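Local coordinates for protein lactaldehyde dehydrogenase (Escherichia coli, PDB 2HG2) that oxidises L-lactaldehyde to L-lactate and glycolaldehyde to glycolate with NAD+ as hydride acceptor, working as a homotetramer in L-fucose and L-rhamnose degradation, at residues A[246-251]-A[455-460]; A[284-289]-A[441-446]; A[110-115]-A[158-163]. All coordinates share one frame; numbering follows the deposited sequence.

Interaction 1: A[246-251]-A[455-460]; sequences TKVCLE and SGIGGA
L250 and I457 face each other as an antiparallel hydrogen-bonded pair, joined by two main-chain bonds. L250 N donates to I457 O over 2.9 Å and meets a lone pair in the carbonyl plane. In return I457 N lies 3.0 Å from L250 O, tilted 25° from the plane of the L250 carbonyl. Water adds to the grip on L250 O, and the same water bonds weakly to G458 O.

Two CA-H...O contacts extend the pairing: C249 CA lies 3.4 Å from I457 O, and E251 CA approaches S455 O. The next pair, E251 with G456, is non-hydrogen-bonded. Glycine, having no side chain, suits the tight approach of G456 CA to L250 O, 3.1 Å, and the backbone angles found there. G458 has a positive phi, again easy for glycine, and at G459 the bare backbone passes C249 SG, which stands 3.6 Å from G459 O.

Apolar contacts occupy the face that carries L250 and I457. The first torsion of I457 (chi1 -74°) sets both branches: CG1, beside the backbone N, carries CD1 to 4.4 Å from L250 CD1, while CG2, anti to that N, comes within 4.0 Å of V248 CG2. Branched aliphatic residues suit this largely buried surface, and I457 also packs on I245 of a second subunit.

E251, an inferred active-site residue that binds lactate, projects from the opposite face; its OE2 accepts a bond from G253 N, and OE1 a weak one from H449.

Strand 456-457 thus continues the sheet of the Rossmann-like NAD-binding domain on one side of strand 247-251, whose other neighbour is the parallel strand 222-228, and helix 231-242 lies against V248, L250 and I457.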
ATOM      1  N   THR A 246      22.464  14.939   9.122  1.00 21.50           N
ATOM      2  CA  THR A 246      22.579  13.665   8.429  1.00 21.25           C
ATOM      3  C   THR A 246      21.578  12.675   9.021  1.00 20.75           C
ATOM      4  O   THR A 246      21.426  12.576  10.238  1.00 21.22           O
ATOM      5  CB  THR A 246      24.006  13.105   8.563  1.00 23.34           C
ATOM      6  OG1 THR A 246      24.936  14.049   8.012  1.00 27.22           O
ATOM      7  CG2 THR A 246      24.135  11.783   7.821  1.00 22.53           C
ATOM      8  N   LYS A 247      20.885  11.951   8.154  1.00 20.36           N
ATOM      9  CA  LYS A 247      19.900  10.977   8.605  1.00 21.25           C
ATOM     10  C   LYS A 247      20.607   9.791   9.266  1.00 20.04           C
ATOM     11  O   LYS A 247      21.715   9.423   8.867  1.00 18.97           O
ATOM     12  CB  LYS A 247      19.064  10.493   7.403  1.00 23.01           C
ATOM     13  CG  LYS A 247      17.975   9.495   7.763  1.00 28.16           C
ATOM     14  CD  LYS A 247      17.262   8.911   6.535  1.00 29.37           C
ATOM     15  CE  LYS A 247      16.159   7.944   6.986  1.00 30.91           C
ATOM     16  NZ  LYS A 247      15.453   7.221   5.883  1.00 31.32           N
ATOM     17  N   VAL A 248      19.990   9.209  10.290  1.00 16.56           N
ATOM     18  CA  VAL A 248      20.591   8.050  10.938  1.00 18.06           C
ATOM     19  C   VAL A 248      19.653   6.851  10.993  1.00 19.42           C
ATOM     20  O   VAL A 248      18.425   6.984  10.999  1.00 19.25           O
ATOM     21  CB  VAL A 248      21.055   8.341  12.390  1.00 18.68           C
ATOM     22  CG1 VAL A 248      22.040   9.498  12.403  1.00 17.42           C
ATOM     23  CG2 VAL A 248      19.850   8.619  13.283  1.00 17.45           C
ATOM     24  N   CYS A 249      20.260   5.675  11.026  1.00 19.67           N
ATOM     25  CA  CYS A 249      19.543   4.415  11.119  1.00 20.85           C
ATOM     26  C   CYS A 249      20.362   3.653  12.158  1.00 20.60           C
ATOM     27  O   CYS A 249      21.481   3.209  11.886  1.00 21.54           O
ATOM     28  CB  CYS A 249      19.559   3.697   9.771  1.00 21.96           C
ATOM     29  SG  CYS A 249      18.577   2.188   9.727  1.00 30.30           S
ATOM     30  N   LEU A 250      19.812   3.524  13.356  1.00 19.50           N
ATOM     31  CA  LEU A 250      20.517   2.874  14.447  1.00 18.58           C
ATOM     32  C   LEU A 250      19.778   1.677  15.042  1.00 19.32           C
ATOM     33  O   LEU A 250      18.561   1.688  15.186  1.00 17.18           O
ATOM     34  CB  LEU A 250      20.788   3.909  15.546  1.00 16.30           C
ATOM     35  CG  LEU A 250      21.389   5.242  15.071  1.00 17.24           C
ATOM     36  CD1 LEU A 250      21.393   6.264  16.207  1.00 15.07           C
ATOM     37  CD2 LEU A 250      22.801   5.003  14.548  1.00 13.89           C
ATOM     38  N   GLU A 251      20.539   0.641  15.372  1.00 21.32           N
ATOM     39  CA  GLU A 251      20.015  -0.567  15.998  1.00 23.25           C
ATOM     40  C   GLU A 251      20.994  -0.719  17.154  1.00 24.11           C
ATOM     41  O   GLU A 251      22.155  -1.076  16.946  1.00 24.60           O
ATOM     42  CB  GLU A 251      20.113  -1.745  15.033  1.00 27.95           C
ATOM     43  CG  GLU A 251      19.179  -2.897  15.361  1.00 35.47           C
ATOM     44  CD  GLU A 251      19.822  -3.966  16.222  1.00 41.47           C
ATOM     45  OE1 GLU A 251      19.888  -5.130  15.757  1.00 44.51           O
ATOM     46  OE2 GLU A 251      20.257  -3.652  17.354  1.00 43.34           O
ATOM     47  N   SER A 455      16.513   1.474  21.787  1.00 17.61           N
ATOM     48  CA  SER A 455      16.966   0.370  20.955  1.00 18.94           C
ATOM     49  C   SER A 455      17.276   0.809  19.522  1.00 19.82           C
ATOM     50  O   SER A 455      17.886   0.056  18.765  1.00 20.52           O
ATOM     51  CB  SER A 455      15.929  -0.758  20.952  1.00 18.76           C
ATOM     52  OG  SER A 455      15.920  -1.417  22.209  1.00 21.06           O
ATOM     53  N   GLY A 456      16.857   2.014  19.140  1.00 18.93           N
ATOM     54  CA  GLY A 456      17.169   2.473  17.795  1.00 20.03           C
ATOM     55  C   GLY A 456      16.355   3.589  17.160  1.00 19.36           C
ATOM     56  O   GLY A 456      15.527   4.244  17.798  1.00 18.86           O
ATOM     57  N   ILE A 457      16.636   3.814  15.882  1.00 18.22           N
ATOM     58  CA  ILE A 457      15.951   4.805  15.058  1.00 19.61           C
ATOM     59  C   ILE A 457      15.887   4.171  13.677  1.00 20.69           C
ATOM     60  O   ILE A 457      16.895   3.691  13.163  1.00 20.62           O
ATOM     61  CB  ILE A 457      16.726   6.147  14.998  1.00 20.75           C
ATOM     62  CG1 ILE A 457      16.556   6.885  16.330  1.00 20.74           C
ATOM     63  CG2 ILE A 457      16.203   7.022  13.838  1.00 16.48           C
ATOM     64  CD1 ILE A 457      17.421   8.101  16.462  1.00 24.85           C
ATOM     65  N   GLY A 458      14.704   4.156  13.080  1.00 20.59           N
ATOM     66  CA  GLY A 458      14.564   3.517  11.787  1.00 21.47           C
ATOM     67  C   GLY A 458      14.641   2.010  12.014  1.00 23.26           C
ATOM     68  O   GLY A 458      14.383   1.530  13.121  1.00 22.67           O
ATOM     69  N   GLY A 459      15.005   1.253  10.986  1.00 21.99           N
ATOM     70  CA  GLY A 459      15.087  -0.184  11.161  1.00 19.48           C
ATOM     71  C   GLY A 459      15.630  -0.902   9.948  1.00 19.32           C
ATOM     72  O   GLY A 459      16.067  -0.266   8.986  1.00 14.97           O
ATOM     73  N   ALA A 460      15.581  -2.234   9.989  1.00 19.16           N
ATOM     74  CA  ALA A 460      16.089  -3.056   8.897  1.00 17.98           C
ATOM     75  C   ALA A 460      15.179  -4.220   8.525  1.00 16.89           C
ATOM     76  O   ALA A 460      14.295  -4.611   9.289  1.00 17.29           O
ATOM     77  CB  ALA A 460      17.471  -3.583   9.260  1.00 17.46           C
TER
HETATM   78  O   HOH W   1      16.365  -0.271  15.236  1.00 43.24           O

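Interaction 2: A[284-289]-A[441-446]; sequences VCNCAE and NFEAMQ
N286 meets E443 through its side-chain amide: ND2 donates to OE1 of E443 over a short 2.6 Å, with an N-H...O angle of 158°. The acceptor sits near the amide plane of N286 and offers its syn lone pair, although amide and carboxylate planes are turned 45° apart. In E443, CG lies between the backbone N and the carbonyl carbon (chi1 63°), and the chain then bends at chi2 to bring the carboxylate to N286. Its other oxygen, OE2, is held by a salt bridge to R161, which helps fix the rotation of the carboxylate.

Both residues bind (S)-lactate, and N286 directly follows C285, the inferred catalytic cysteine of the aldehyde dehydrogenase fold; N286 is also considered important for substrate specificity. An amide and an acid probably suit a pocket that binds a small hydroxy acid or aldehyde through its polar groups.

N441 gives a looser grip. The N441 and N286 side chains run past each other in opposite senses, and ND2 of N441 makes only a weak, long bond of 3.4 Å to N286 O. CB of N441 lies 3.7 Å from N286 OD1, and A288 touches the amide more remotely. N441 is nevertheless buried, against T412 and Y436. F442, by contrast, is exposed and directs its CB away from the 284-289 loop. Residues 284-286, N286 among them, are poorly ordered, so the short bond to E443 is known less exactly.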
ATOM      1  N   VAL A 284      24.706 -11.771  21.484  1.00 90.70           N
ATOM      2  CA  VAL A 284      23.688 -11.159  20.632  1.00 89.97           C
ATOM      3  C   VAL A 284      22.672 -10.393  21.477  1.00 89.39           C
ATOM      4  O   VAL A 284      22.623 -10.552  22.695  1.00 89.70           O
ATOM      5  CB  VAL A 284      22.928 -12.235  19.820  1.00 90.10           C
ATOM      6  CG1 VAL A 284      22.055 -11.579  18.761  1.00 89.70           C
ATOM      7  CG2 VAL A 284      23.915 -13.194  19.184  1.00 90.66           C
ATOM      8  N   CYS A 285      21.865  -9.560  20.826  1.00 88.69           N
ATOM      9  CA  CYS A 285      20.843  -8.787  21.528  1.00 87.72           C
ATOM     10  C   CYS A 285      19.503  -9.522  21.477  1.00 85.74           C
ATOM     11  O   CYS A 285      18.769  -9.569  22.465  1.00 86.40           O
ATOM     12  CB  CYS A 285      20.704  -7.396  20.901  1.00 88.48           C
ATOM     13  SG  CYS A 285      20.267  -7.390  19.148  1.00 91.51           S
ATOM     14  N   ASN A 286      19.200 -10.097  20.316  1.00 82.51           N
ATOM     15  CA  ASN A 286      17.966 -10.850  20.091  1.00 78.44           C
ATOM     16  C   ASN A 286      17.529 -11.640  21.318  1.00 74.35           C
ATOM     17  O   ASN A 286      16.445 -11.433  21.862  1.00 72.90           O
ATOM     18  CB  ASN A 286      18.170 -11.829  18.936  1.00 79.43           C
ATOM     19  CG  ASN A 286      17.252 -11.554  17.777  1.00 80.70           C
ATOM     20  OD1 ASN A 286      16.028 -11.570  17.922  1.00 81.68           O
ATOM     21  ND2 ASN A 286      17.835 -11.302  16.611  1.00 81.55           N
ATOM     22  N   CYS A 287      18.396 -12.564  21.717  1.00 70.18           N
ATOM     23  CA  CYS A 287      18.196 -13.450  22.857  1.00 64.89           C
ATOM     24  C   CYS A 287      17.484 -12.879  24.077  1.00 61.25           C
ATOM     25  O   CYS A 287      17.618 -11.697  24.401  1.00 61.64           O
ATOM     26  CB  CYS A 287      19.550 -14.005  23.289  1.00 65.06           C
ATOM     27  SG  CYS A 287      20.932 -12.875  23.020  1.00 63.52           S
ATOM     28  N   ALA A 288      16.729 -13.739  24.754  1.00 56.12           N
ATOM     29  CA  ALA A 288      16.015 -13.351  25.961  1.00 50.58           C
ATOM     30  C   ALA A 288      17.079 -13.098  27.018  1.00 47.65           C
ATOM     31  O   ALA A 288      17.937 -13.947  27.256  1.00 46.58           O
ATOM     32  CB  ALA A 288      15.085 -14.470  26.407  1.00 49.87           C
ATOM     33  N   GLU A 289      17.029 -11.928  27.643  1.00 44.93           N
ATOM     34  CA  GLU A 289      18.007 -11.573  28.658  1.00 41.43           C
ATOM     35  C   GLU A 289      17.325 -11.272  29.987  1.00 38.56           C
ATOM     36  O   GLU A 289      17.979 -10.989  30.985  1.00 38.17           O
ATOM     37  CB  GLU A 289      18.824 -10.367  28.178  1.00 44.87           C
ATOM     38  CG  GLU A 289      20.125 -10.152  28.939  1.00 49.68           C
ATOM     39  CD  GLU A 289      21.098  -9.256  28.196  1.00 50.88           C
ATOM     40  OE1 GLU A 289      21.557  -9.646  27.099  1.00 51.05           O
ATOM     41  OE2 GLU A 289      21.406  -8.163  28.711  1.00 53.49           O
ATOM     42  N   ASN A 441      13.187 -16.363  19.493  1.00 35.51           N
ATOM     43  CA  ASN A 441      13.442 -15.089  18.827  1.00 36.06           C
ATOM     44  C   ASN A 441      14.440 -15.154  17.669  1.00 35.25           C
ATOM     45  O   ASN A 441      15.624 -15.432  17.872  1.00 35.11           O
ATOM     46  CB  ASN A 441      13.947 -14.036  19.828  1.00 37.09           C
ATOM     47  CG  ASN A 441      13.237 -14.098  21.168  1.00 37.29           C
ATOM     48  OD1 ASN A 441      12.046 -14.394  21.249  1.00 38.30           O
ATOM     49  ND2 ASN A 441      13.974 -13.799  22.234  1.00 40.17           N
ATOM     50  N   PHE A 442      13.946 -14.883  16.464  1.00 33.13           N
ATOM     51  CA  PHE A 442      14.764 -14.850  15.252  1.00 32.25           C
ATOM     52  C   PHE A 442      13.948 -14.146  14.169  1.00 28.94           C
ATOM     53  O   PHE A 442      12.995 -14.715  13.638  1.00 27.60           O
ATOM     54  CB  PHE A 442      15.131 -16.263  14.793  1.00 37.33           C
ATOM     55  CG  PHE A 442      16.189 -16.295  13.717  1.00 44.53           C
ATOM     56  CD1 PHE A 442      16.463 -17.474  13.026  1.00 47.44           C
ATOM     57  CD2 PHE A 442      16.929 -15.150  13.406  1.00 46.82           C
ATOM     58  CE1 PHE A 442      17.456 -17.514  12.038  1.00 48.42           C
ATOM     59  CE2 PHE A 442      17.922 -15.178  12.425  1.00 48.58           C
ATOM     60  CZ  PHE A 442      18.189 -16.366  11.738  1.00 48.27           C
ATOM     61  N   GLU A 443      14.324 -12.912  13.846  1.00 25.68           N
ATOM     62  CA  GLU A 443      13.599 -12.124  12.850  1.00 24.51           C
ATOM     63  C   GLU A 443      13.669 -12.661  11.422  1.00 22.69           C
ATOM     64  O   GLU A 443      14.701 -13.156  10.983  1.00 23.57           O
ATOM     65  CB  GLU A 443      14.095 -10.671  12.850  1.00 24.43           C
ATOM     66  CG  GLU A 443      15.554 -10.512  12.459  1.00 27.59           C
ATOM     67  CD  GLU A 443      16.484 -10.532  13.663  1.00 31.31           C
ATOM     68  OE1 GLU A 443      16.300 -11.403  14.543  1.00 30.53           O
ATOM     69  OE2 GLU A 443      17.402  -9.682  13.728  1.00 32.13           O
ATOM     70  N   ALA A 444      12.556 -12.540  10.702  1.00 18.82           N
ATOM     71  CA  ALA A 444      12.472 -12.986   9.317  1.00 19.12           C
ATOM     72  C   ALA A 444      12.970 -11.868   8.391  1.00 17.61           C
ATOM     73  O   ALA A 444      12.854 -10.684   8.718  1.00 16.84           O
ATOM     74  CB  ALA A 444      11.024 -13.358   8.972  1.00 16.62           C
ATOM     75  N   MET A 445      13.526 -12.233   7.242  1.00 17.09           N
ATOM     76  CA  MET A 445      14.025 -11.208   6.334  1.00 17.63           C
ATOM     77  C   MET A 445      12.898 -10.328   5.785  1.00 15.78           C
ATOM     78  O   MET A 445      13.139  -9.184   5.412  1.00 15.03           O
ATOM     79  CB  MET A 445      14.863 -11.826   5.189  1.00 19.58           C
ATOM     80  CG  MET A 445      14.160 -12.808   4.249  1.00 20.71           C
ATOM     81  SD  MET A 445      15.328 -13.616   3.066  1.00 26.64           S
ATOM     82  CE  MET A 445      16.151 -14.779   4.129  1.00 23.69           C
ATOM     83  N   GLN A 446      11.672 -10.846   5.755  1.00 14.53           N
ATOM     84  CA  GLN A 446      10.537 -10.062   5.264  1.00 15.59           C
ATOM     85  C   GLN A 446       9.829  -9.305   6.401  1.00 15.52           C
ATOM     86  O   GLN A 446       8.781  -8.703   6.189  1.00 17.16           O
ATOM     87  CB  GLN A 446       9.515 -10.953   4.535  1.00 14.22           C
ATOM     88  CG  GLN A 446       8.825 -11.985   5.419  1.00 14.60           C
ATOM     89  CD  GLN A 446       9.511 -13.341   5.400  1.00 16.65           C
ATOM     90  OE1 GLN A 446      10.733 -13.434   5.515  1.00 15.50           O
ATOM     91  NE2 GLN A 446       8.718 -14.404   5.260  1.00 14.35           N
TER

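Interaction 3: A[110-115]-A[158-163]; sequences DYIDYM and LIARKM
Two nearly parallel helices, 98-116 and 155-168, pack here beside the lactate-binding pocket, which helix 155-168 supplies with R161. The short segments have axes 9.4 Å apart at an angle of 8°. The two backbones come nearest at I112 and the small A160, whose CB lies 3.6 Å from I112 CG1. The same I112 atom also meets the methyl end of M163, CE being 3.8 Å away. M163 brings that methyl across through bends at chi2 and chi3, crossing I112 at about a right angle; a flexible thioether fits such a place well.

Y111 extends toward the second helix with CG anti to its backbone N (chi1 -171°), and CE1 comes to 3.6 Å from R161 CA. Its hydroxyl, 3.9 Å from R161 CG, is near the plane of the guanidinium, at its edge. A water donates both to Y111 OH and to R161 O. D461 ties the two polar ends together, sharing a hydrogen bond with Y111 OH and forming a salt bridge with R161.

Helix 65-81 packs on I112 and M163, as does F188 of helix 183-195, while F157 in helix 155-168 meets the Y111 ring edge-to-face.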
ATOM      1  N   ASP A 110      21.078 -15.542   1.032  1.00 17.02           N
ATOM      2  CA  ASP A 110      19.637 -15.565   0.777  1.00 17.97           C
ATOM      3  C   ASP A 110      19.034 -14.178   0.968  1.00 16.88           C
ATOM      4  O   ASP A 110      18.151 -13.761   0.228  1.00 19.59           O
ATOM      5  CB  ASP A 110      18.932 -16.551   1.709  1.00 18.86           C
ATOM      6  CG  ASP A 110      19.269 -17.994   1.394  1.00 22.77           C
ATOM      7  OD1 ASP A 110      19.742 -18.270   0.269  1.00 23.81           O
ATOM      8  OD2 ASP A 110      19.049 -18.857   2.271  1.00 25.49           O
ATOM      9  N   TYR A 111      19.526 -13.466   1.971  1.00 16.58           N
ATOM     10  CA  TYR A 111      19.055 -12.124   2.267  1.00 16.52           C
ATOM     11  C   TYR A 111      19.354 -11.191   1.101  1.00 15.81           C
ATOM     12  O   TYR A 111      18.504 -10.405   0.683  1.00 16.53           O
ATOM     13  CB  TYR A 111      19.736 -11.617   3.535  1.00 14.62           C
ATOM     14  CG  TYR A 111      19.177 -10.320   4.053  1.00 17.44           C
ATOM     15  CD1 TYR A 111      19.625  -9.096   3.557  1.00 17.51           C
ATOM     16  CD2 TYR A 111      18.222 -10.313   5.073  1.00 15.80           C
ATOM     17  CE1 TYR A 111      19.145  -7.897   4.069  1.00 17.08           C
ATOM     18  CE2 TYR A 111      17.739  -9.117   5.592  1.00 19.09           C
ATOM     19  CZ  TYR A 111      18.207  -7.917   5.088  1.00 16.40           C
ATOM     20  OH  TYR A 111      17.761  -6.739   5.626  1.00 19.17           O
ATOM     21  N   ILE A 112      20.569 -11.270   0.576  1.00 15.27           N
ATOM     22  CA  ILE A 112      20.934 -10.429  -0.553  1.00 15.36           C
ATOM     23  C   ILE A 112      19.991 -10.707  -1.726  1.00 15.81           C
ATOM     24  O   ILE A 112      19.512  -9.777  -2.366  1.00 15.93           O
ATOM     25  CB  ILE A 112      22.398 -10.673  -0.975  1.00 15.44           C
ATOM     26  CG1 ILE A 112      23.332 -10.161   0.131  1.00 17.63           C
ATOM     27  CG2 ILE A 112      22.685  -9.989  -2.309  1.00 15.78           C
ATOM     28  CD1 ILE A 112      24.808 -10.446  -0.094  1.00 14.44           C
ATOM     29  N   ASP A 113      19.710 -11.982  -1.997  1.00 16.22           N
ATOM     30  CA  ASP A 113      18.810 -12.332  -3.096  1.00 16.96           C
ATOM     31  C   ASP A 113      17.402 -11.801  -2.840  1.00 15.83           C
ATOM     32  O   ASP A 113      16.755 -11.280  -3.749  1.00 15.44           O
ATOM     33  CB  ASP A 113      18.743 -13.853  -3.301  1.00 17.80           C
ATOM     34  CG  ASP A 113      19.992 -14.413  -3.965  1.00 21.44           C
ATOM     35  OD1 ASP A 113      20.632 -13.690  -4.760  1.00 21.35           O
ATOM     36  OD2 ASP A 113      20.324 -15.590  -3.708  1.00 24.06           O
ATOM     37  N   TYR A 114      16.927 -11.948  -1.607  1.00 15.55           N
ATOM     38  CA  TYR A 114      15.601 -11.462  -1.249  1.00 16.82           C
ATOM     39  C   TYR A 114      15.496  -9.956  -1.510  1.00 16.32           C
ATOM     40  O   TYR A 114      14.508  -9.493  -2.067  1.00 18.18           O
ATOM     41  CB  TYR A 114      15.296 -11.758   0.226  1.00 16.42           C
ATOM     42  CG  TYR A 114      14.173 -10.920   0.783  1.00 17.35           C
ATOM     43  CD1 TYR A 114      12.836 -11.251   0.556  1.00 19.77           C
ATOM     44  CD2 TYR A 114      14.448  -9.762   1.501  1.00 18.05           C
ATOM     45  CE1 TYR A 114      11.797 -10.438   1.038  1.00 17.57           C
ATOM     46  CE2 TYR A 114      13.426  -8.947   1.981  1.00 18.28           C
ATOM     47  CZ  TYR A 114      12.107  -9.286   1.747  1.00 18.96           C
ATOM     48  OH  TYR A 114      11.116  -8.454   2.218  1.00 19.80           O
ATOM     49  N   MET A 115      16.515  -9.198  -1.114  1.00 16.00           N
ATOM     50  CA  MET A 115      16.507  -7.744  -1.318  1.00 17.14           C
ATOM     51  C   MET A 115      16.575  -7.350  -2.788  1.00 17.31           C
ATOM     52  O   MET A 115      15.969  -6.355  -3.198  1.00 17.97           O
ATOM     53  CB  MET A 115      17.662  -7.086  -0.566  1.00 16.24           C
ATOM     54  CG  MET A 115      17.410  -6.916   0.919  1.00 16.70           C
ATOM     55  SD  MET A 115      16.109  -5.694   1.295  1.00 20.76           S
ATOM     56  CE  MET A 115      15.766  -6.084   2.983  1.00 20.59           C
ATOM     57  N   LEU A 158      25.412  -8.504   8.703  1.00 17.68           N
ATOM     58  CA  LEU A 158      25.162  -7.075   8.787  1.00 17.73           C
ATOM     59  C   LEU A 158      25.738  -6.286   7.629  1.00 19.75           C
ATOM     60  O   LEU A 158      25.317  -5.155   7.383  1.00 20.44           O
ATOM     61  CB  LEU A 158      25.661  -6.536  10.123  1.00 19.60           C
ATOM     62  CG  LEU A 158      24.595  -6.836  11.179  1.00 22.36           C
ATOM     63  CD1 LEU A 158      25.210  -7.057  12.535  1.00 27.90           C
ATOM     64  CD2 LEU A 158      23.606  -5.683  11.188  1.00 25.72           C
ATOM     65  N   ILE A 159      26.701  -6.869   6.916  1.00 17.27           N
ATOM     66  CA  ILE A 159      27.252  -6.197   5.747  1.00 18.56           C
ATOM     67  C   ILE A 159      26.104  -6.105   4.733  1.00 18.41           C
ATOM     68  O   ILE A 159      25.840  -5.049   4.159  1.00 18.00           O
ATOM     69  CB  ILE A 159      28.369  -7.018   5.079  1.00 18.42           C
ATOM     70  CG1 ILE A 159      29.572  -7.142   6.010  1.00 19.28           C
ATOM     71  CG2 ILE A 159      28.773  -6.364   3.765  1.00 16.88           C
ATOM     72  CD1 ILE A 159      30.617  -8.097   5.476  1.00 16.48           C
ATOM     73  N   ALA A 160      25.430  -7.234   4.536  1.00 18.05           N
ATOM     74  CA  ALA A 160      24.320  -7.338   3.595  1.00 20.12           C
ATOM     75  C   ALA A 160      23.076  -6.590   4.057  1.00 19.16           C
ATOM     76  O   ALA A 160      22.378  -5.976   3.246  1.00 16.88           O
ATOM     77  CB  ALA A 160      23.973  -8.815   3.366  1.00 20.40           C
ATOM     78  N   ARG A 161      22.795  -6.658   5.355  1.00 18.18           N
ATOM     79  CA  ARG A 161      21.620  -5.998   5.906  1.00 18.96           C
ATOM     80  C   ARG A 161      21.622  -4.516   5.566  1.00 18.54           C
ATOM     81  O   ARG A 161      20.563  -3.906   5.461  1.00 17.31           O
ATOM     82  CB  ARG A 161      21.558  -6.196   7.422  1.00 19.24           C
ATOM     83  CG  ARG A 161      20.429  -5.451   8.116  1.00 21.77           C
ATOM     84  CD  ARG A 161      20.331  -5.836   9.596  1.00 21.08           C
ATOM     85  NE  ARG A 161      19.213  -6.735   9.846  1.00 21.82           N
ATOM     86  CZ  ARG A 161      18.920  -7.265  11.031  1.00 22.98           C
ATOM     87  NH1 ARG A 161      19.667  -6.990  12.094  1.00 19.35           N
ATOM     88  NH2 ARG A 161      17.870  -8.065  11.153  1.00 21.29           N
ATOM     89  N   LYS A 162      22.812  -3.948   5.382  1.00 18.86           N
ATOM     90  CA  LYS A 162      22.934  -2.536   5.042  1.00 20.09           C
ATOM     91  C   LYS A 162      23.231  -2.277   3.560  1.00 20.09           C
ATOM     92  O   LYS A 162      22.589  -1.427   2.950  1.00 20.21           O
ATOM     93  CB  LYS A 162      24.017  -1.877   5.899  1.00 19.90           C
ATOM     94  CG  LYS A 162      23.757  -1.978   7.395  1.00 23.51           C
ATOM     95  CD  LYS A 162      24.827  -1.252   8.197  1.00 24.58           C
ATOM     96  CE  LYS A 162      24.681  -1.510   9.697  1.00 25.95           C
ATOM     97  NZ  LYS A 162      23.358  -1.084  10.254  1.00 28.06           N
ATOM     98  N   MET A 163      24.182  -3.005   2.975  1.00 18.56           N
ATOM     99  CA  MET A 163      24.532  -2.780   1.568  1.00 19.10           C
ATOM    100  C   MET A 163      23.511  -3.233   0.516  1.00 18.41           C
ATOM    101  O   MET A 163      23.337  -2.557  -0.499  1.00 19.21           O
ATOM    102  CB  MET A 163      25.908  -3.393   1.256  1.00 20.23           C
ATOM    103  CG  MET A 163      25.938  -4.899   1.005  1.00 25.23           C
ATOM    104  SD  MET A 163      25.730  -5.332  -0.746  1.00 29.10           S
ATOM    105  CE  MET A 163      24.538  -6.607  -0.640  1.00 33.43           C
TER
HETATM  106  O   HOH W   2      17.699  -3.682   5.922  1.00 22.55           O

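In the fold
The three contacts border the substrate pocket, with centres 16 to 17 Å apart, and each contributes a lactate-binding side chain: E251 from interaction 1, N286 and E443 from interaction 2, R161 from interaction 3. Interactions 2 and 3 are tied by E443 OE2 and R161 NH2, 3.1 Å apart. E251 OE1 stands 4.1 Å from C285 SG, so the two inferred active-site residues meet where interactions 1 and 2 touch. The same E251 OE1 is 4.1 Å from R161 NH1, and A460 packs on that arginine. Farther along 441-446, M445 rests on Y111 and Y114. In sequence, interaction 3 closes first, and interaction 2 nests inside the loop closed by interaction 1.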